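Local atomic coordinates of PrgB (Enterococcus faecalis, PDB entry 6EVU), a protein that promotes cell aggregation, biofilm formation and conjugation by binding and compacting DNA, and is represented here by its adhesin domain. Residues A[26-31]-A[306-311]; A[30-35]-A[117-122]. All coordinates share one frame; numbering follows the deposited sequence.

Contact 1 (A[26-31]-A[306-311]); sequences ISKNLV and TNLNAQ
I26 and Q311 join an early and a late part of the adhesin domain: segment 26-31, which runs into the short strand 30-31, lies beside the loop 306-311 between strands 299-302 and 312-313. The backbone N of I26 donates to Q311 O at 3.0 Å. The bond is nearly straight at hydrogen (171°), although the donor is tilted 30° from the carbonyl plane. The I26 side chain packs against this same carbonyl group, its CD1 3.4 Å from Q311 C. With chi1 at -50°, the other branch of I26 stands anti to its backbone N, and its CG2 meets L308 CD1 tip to tip at 3.5 Å; A194 of strand 193-197 touches both side chains.

K28, its chain bent at chi2, brings its ammonium group up to the end of L308, tip to tip. NZ comes within 2.9 Å of A310 O and donates to a water, which also accepts from L308 N at 2.9 Å, so the water links a lysine tip to the loop backbone. Further along, T306 CG2 sits 3.5 Å from L30 O and 3.9 Å from L30 CD2, the two side chains crossing at about a right angle. T306 OG1 is hydrogen-bonded instead to F32 N. Segments 275 positions apart at their closest ends are thereby brought side by side, consistent with the lectin-like beta-sandwich of antigen I/II adhesin domains.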
loop_
_atom_site.group_PDB
_atom_site.type_symbol
_atom_site.label_atom_id
_atom_site.label_comp_id
_atom_site.label_asym_id
_atom_site.label_seq_id
_atom_site.Cartn_x
_atom_site.Cartn_y
_atom_site.Cartn_z
ATOM N N ILE A 26 -19.657 8.482 2.214
ATOM C CA ILE A 26 -18.353 8.712 2.825
ATOM C C ILE A 26 -18.076 10.201 2.759
ATOM O O ILE A 26 -18.008 10.769 1.667
ATOM C CB ILE A 26 -17.262 7.936 2.094
ATOM C CG1 ILE A 26 -17.670 6.483 1.928
ATOM C CG2 ILE A 26 -15.971 8.066 2.872
ATOM C CD1 ILE A 26 -17.153 5.894 0.639
ATOM N N SER A 27 -17.924 10.838 3.906
ATOM C CA SER A 27 -17.498 12.234 3.891
ATOM C C SER A 27 -16.000 12.324 3.553
ATOM O O SER A 27 -15.169 11.605 4.123
ATOM C CB SER A 27 -17.806 12.917 5.228
ATOM O OG SER A 27 -17.028 12.395 6.297
ATOM N N LYS A 28 -15.663 13.191 2.591
ATOM C CA LYS A 28 -14.267 13.416 2.224
ATOM C C LYS A 28 -13.721 14.654 2.942
ATOM O O LYS A 28 -13.329 15.650 2.346
ATOM C CB LYS A 28 -14.119 13.515 0.711
ATOM C CG LYS A 28 -15.254 12.863 -0.106
ATOM C CD LYS A 28 -15.082 11.357 -0.398
ATOM C CE LYS A 28 -15.965 10.903 -1.581
ATOM N NZ LYS A 28 -15.579 9.583 -2.185
ATOM N N ASN A 29 -13.643 14.539 4.264
ATOM C CA ASN A 29 -13.152 15.644 5.084
ATOM C C ASN A 29 -11.643 15.817 4.946
ATOM O O ASN A 29 -11.131 16.946 4.909
ATOM C CB ASN A 29 -13.512 15.373 6.544
ATOM C CG ASN A 29 -14.884 14.739 6.694
ATOM O OD1 ASN A 29 -15.022 13.544 7.018
ATOM N ND2 ASN A 29 -15.912 15.543 6.445
ATOM N N LEU A 30 -10.928 14.713 4.892
ATOM C CA LEU A 30 -9.489 14.717 4.723
ATOM C C LEU A 30 -9.172 14.744 3.241
ATOM O O LEU A 30 -9.681 13.908 2.480
ATOM C CB LEU A 30 -8.898 13.456 5.354
ATOM C CG LEU A 30 -7.396 13.286 5.120
ATOM C CD1 LEU A 30 -6.630 14.387 5.884
ATOM C CD2 LEU A 30 -6.927 11.854 5.513
ATOM N N VAL A 31 -8.367 15.716 2.825
ATOM C CA VAL A 31 -7.892 15.832 1.450
ATOM C C VAL A 31 -6.394 15.530 1.440
ATOM O O VAL A 31 -5.585 16.329 1.925
ATOM C CB VAL A 31 -8.179 17.227 0.878
ATOM C CG1 VAL A 31 -7.743 17.330 -0.626
ATOM C CG2 VAL A 31 -9.690 17.606 1.093
ATOM N N THR A 306 -6.547 9.978 -0.790
ATOM C CA THR A 306 -7.937 10.053 -0.373
ATOM C C THR A 306 -8.878 9.990 -1.564
ATOM O O THR A 306 -10.059 10.349 -1.436
ATOM C CB THR A 306 -8.205 11.338 0.426
ATOM O OG1 THR A 306 -7.803 12.481 -0.358
ATOM C CG2 THR A 306 -7.540 11.293 1.747
ATOM N N ASN A 307 -8.367 9.562 -2.713
ATOM C CA ASN A 307 -9.145 9.378 -3.942
ATOM C C ASN A 307 -9.827 8.019 -3.880
ATOM O O ASN A 307 -9.274 7.000 -4.316
ATOM C CB ASN A 307 -8.212 9.465 -5.140
ATOM C CG ASN A 307 -7.834 10.896 -5.487
ATOM O OD1 ASN A 307 -6.639 11.240 -5.554
ATOM N ND2 ASN A 307 -8.851 11.738 -5.754
ATOM N N LEU A 308 -11.005 7.982 -3.266
ATOM C CA LEU A 308 -11.706 6.728 -3.070
ATOM C C LEU A 308 -12.347 6.314 -4.379
ATOM O O LEU A 308 -12.935 7.139 -5.096
ATOM C CB LEU A 308 -12.783 6.860 -1.975
ATOM C CG LEU A 308 -12.422 7.666 -0.728
ATOM C CD1 LEU A 308 -13.562 7.698 0.291
ATOM C CD2 LEU A 308 -11.197 7.004 -0.133
ATOM N N ASN A 309 -12.302 5.018 -4.675
ATOM C CA ASN A 309 -13.037 4.532 -5.839
ATOM C C ASN A 309 -14.502 4.226 -5.529
ATOM O O ASN A 309 -15.149 3.431 -6.253
ATOM C CB ASN A 309 -12.311 3.332 -6.437
ATOM C CG ASN A 309 -10.999 3.737 -7.071
ATOM O OD1 ASN A 309 -10.965 4.676 -7.868
ATOM N ND2 ASN A 309 -9.920 3.055 -6.718
ATOM N N ALA A 310 -15.078 4.905 -4.527
ATOM C CA ALA A 310 -16.501 4.822 -4.238
ATOM C C ALA A 310 -16.978 6.138 -3.623
ATOM O O ALA A 310 -16.187 7.035 -3.320
ATOM C CB ALA A 310 -16.807 3.637 -3.318
ATOM N N GLN A 311 -18.294 6.251 -3.448
ATOM C CA GLN A 311 -18.883 7.387 -2.758
ATOM C C GLN A 311 -19.591 6.977 -1.487
ATOM O O GLN A 311 -19.925 7.842 -0.667
ATOM C CB GLN A 311 -19.895 8.121 -3.660
ATOM C CG GLN A 311 -19.484 8.176 -5.122
ATOM C CD GLN A 311 -18.992 9.555 -5.540
ATOM O OE1 GLN A 311 -18.097 10.124 -4.899
ATOM N NE2 GLN A 311 -19.581 10.104 -6.613
HETATM O O HOH W 1 -13.028 10.081 -3.480
#

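Contact 2 (A[30-35]-A[117-122]); sequences LVFDQS and LNASYL
Strands 30-31 and 119-121 run antiparallel, L30 and Y121 forming a non-hydrogen-bonded pair (CA to CA 4.5 Å) and V31 and S120 the hydrogen-bonded pair next to it. V31 N donates to S120 O at 3.0 Å, almost straight at hydrogen (176°), while the return bond from S120 N to V31 O is weak at 3.4 Å. On the V31 face of the sheet, S120 OG lies 3.6 Å from V31 CB and equally close to V31 CG2. Strand 119-121 is flanked on its other side by strand 124-137, so the pair adds strand 30-31 to the larger antiparallel sheet of the domain.

The opposite face carries L30 and Y121. The tyrosine ring turns its edge to the L30 backbone, with L30 CA in the ring plane, and L122 CG covers one ring face over its centre; Y121 OH is held by S191 O and D188 N. Beyond the bridges, with CG swung roughly anti to the backbone N (chi1 -158°), the F32 ring is brought to A119 and L117: CD1 comes within 3.8 Å of A119 CB and CE1 within 3.9 Å of L117 CD1, the leucine arriving at the ring edge. The ring also meets F177. After it the chain bends through an Asx turn, S35 N donating to D33 OD1 from above the carboxylate plane at 2.9 Å.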
loop_
_atom_site.group_PDB
_atom_site.type_symbol
_atom_site.label_atom_id
_atom_site.label_comp_id
_atom_site.label_asym_id
_atom_site.label_seq_id
_atom_site.Cartn_x
_atom_site.Cartn_y
_atom_site.Cartn_z
ATOM N N LEU A 30 -10.928 14.713 4.892
ATOM C CA LEU A 30 -9.489 14.717 4.723
ATOM C C LEU A 30 -9.172 14.744 3.241
ATOM O O LEU A 30 -9.681 13.908 2.480
ATOM C CB LEU A 30 -8.898 13.456 5.354
ATOM C CG LEU A 30 -7.396 13.286 5.120
ATOM C CD1 LEU A 30 -6.630 14.387 5.884
ATOM C CD2 LEU A 30 -6.927 11.854 5.513
ATOM N N VAL A 31 -8.367 15.716 2.825
ATOM C CA VAL A 31 -7.892 15.832 1.450
ATOM C C VAL A 31 -6.394 15.530 1.440
ATOM O O VAL A 31 -5.585 16.329 1.925
ATOM C CB VAL A 31 -8.179 17.227 0.878
ATOM C CG1 VAL A 31 -7.743 17.330 -0.626
ATOM C CG2 VAL A 31 -9.690 17.606 1.093
ATOM N N PHE A 32 -6.030 14.414 0.812
ATOM C CA PHE A 32 -4.636 14.026 0.688
ATOM C C PHE A 32 -4.529 13.322 -0.667
ATOM O O PHE A 32 -4.579 12.103 -0.803
ATOM C CB PHE A 32 -4.164 13.153 1.858
ATOM C CG PHE A 32 -2.668 13.198 2.023
ATOM C CD1 PHE A 32 -2.106 14.114 2.861
ATOM C CD2 PHE A 32 -1.832 12.387 1.287
ATOM C CE1 PHE A 32 -0.715 14.187 2.978
ATOM C CE2 PHE A 32 -0.440 12.457 1.423
ATOM C CZ PHE A 32 0.086 13.358 2.250
ATOM N N ASP A 33 -4.343 14.119 -1.701
ATOM C CA ASP A 33 -4.441 13.647 -3.084
ATOM C C ASP A 33 -3.519 14.518 -3.934
ATOM O O ASP A 33 -2.746 15.311 -3.402
ATOM C CB ASP A 33 -5.905 13.666 -3.540
ATOM C CG ASP A 33 -6.517 15.053 -3.480
ATOM O OD1 ASP A 33 -5.802 16.056 -3.552
ATOM O OD2 ASP A 33 -7.755 15.112 -3.351
ATOM N N GLN A 34 -3.607 14.410 -5.276
ATOM C CA GLN A 34 -2.647 15.147 -6.099
ATOM C C GLN A 34 -2.712 16.663 -5.858
ATOM O O GLN A 34 -1.716 17.379 -6.057
ATOM C CB GLN A 34 -2.893 14.874 -7.595
ATOM C CG GLN A 34 -1.642 14.912 -8.499
ATOM C CD GLN A 34 -0.450 14.095 -7.970
ATOM O OE1 GLN A 34 0.599 14.643 -7.624
ATOM N NE2 GLN A 34 -0.626 12.769 -7.888
ATOM N N SER A 35 -3.878 17.177 -5.480
ATOM C CA SER A 35 -4.027 18.605 -5.256
ATOM C C SER A 35 -3.170 19.160 -4.121
ATOM O O SER A 35 -3.073 20.391 -3.980
ATOM C CB SER A 35 -5.521 18.927 -5.010
ATOM O OG SER A 35 -5.943 18.516 -3.730
ATOM N N LEU A 117 3.651 20.551 2.068
ATOM C CA LEU A 117 2.361 20.081 1.582
ATOM C C LEU A 117 1.291 21.164 1.634
ATOM O O LEU A 117 1.376 22.134 2.390
ATOM C CB LEU A 117 1.863 18.917 2.439
ATOM C CG LEU A 117 2.821 17.756 2.610
ATOM C CD1 LEU A 117 2.227 16.714 3.604
ATOM C CD2 LEU A 117 3.120 17.152 1.277
ATOM N N ASN A 118 0.225 20.942 0.873
ATOM C CA ASN A 118 -0.953 21.792 0.984
ATOM C C ASN A 118 -2.205 20.926 1.074
ATOM O O ASN A 118 -3.152 21.035 0.296
ATOM C CB ASN A 118 -0.987 22.794 -0.170
ATOM C CG ASN A 118 -2.136 23.761 -0.045
ATOM O OD1 ASN A 118 -2.406 24.248 1.047
ATOM N ND2 ASN A 118 -2.762 24.101 -1.159
ATOM N N ALA A 119 -2.179 20.006 2.026
ATOM C CA ALA A 119 -3.293 19.128 2.336
ATOM C C ALA A 119 -4.226 19.842 3.305
ATOM O O ALA A 119 -3.989 20.994 3.698
ATOM C CB ALA A 119 -2.764 17.810 2.892
ATOM N N SER A 120 -5.336 19.195 3.648
ATOM C CA SER A 120 -6.291 19.856 4.535
ATOM C C SER A 120 -7.199 18.853 5.211
ATOM O O SER A 120 -7.373 17.724 4.757
ATOM C CB SER A 120 -7.173 20.877 3.817
ATOM O OG SER A 120 -7.853 20.314 2.697
ATOM N N TYR A 121 -7.826 19.321 6.279
ATOM C CA TYR A 121 -8.858 18.527 6.942
ATOM C C TYR A 121 -9.841 19.538 7.479
ATOM O O TYR A 121 -9.479 20.330 8.355
ATOM C CB TYR A 121 -8.317 17.656 8.057
ATOM C CG TYR A 121 -9.416 17.057 8.897
ATOM C CD1 TYR A 121 -10.231 16.047 8.387
ATOM C CD2 TYR A 121 -9.654 17.507 10.191
ATOM C CE1 TYR A 121 -11.233 15.463 9.173
ATOM C CE2 TYR A 121 -10.682 16.963 10.972
ATOM C CZ TYR A 121 -11.477 15.966 10.444
ATOM O OH TYR A 121 -12.472 15.416 11.196
ATOM N N LEU A 122 -11.051 19.522 6.928
ATOM C CA LEU A 122 -12.063 20.504 7.248
ATOM C C LEU A 122 -11.486 21.924 7.199
ATOM O O LEU A 122 -11.639 22.715 8.129
ATOM C CB LEU A 122 -12.683 20.222 8.616
ATOM C CG LEU A 122 -13.263 18.845 8.945
ATOM C CD1 LEU A 122 -13.603 18.725 10.417
ATOM C CD2 LEU A 122 -14.497 18.634 8.126
#

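In the fold
Contacts 1 and 2 show how one short strand can serve two neighbours. Both use L30 and V31, and their centres are about 11 Å apart, at 17 and 18 Å from the centre of the chain and on the same side of it. They also touch directly: T306 OG1 of contact 1 lies 2.9 Å from F32 N of contact 2, a probable hydrogen bond, and N29 O lies 3.3 Å from L122 N, another probable one, just beyond the L30-Y121 pair. N29 CB in addition packs on Y121 CE1. Through residues 26-35, the late loop 306-311 is thus connected to strand 119-121 of the larger sheet.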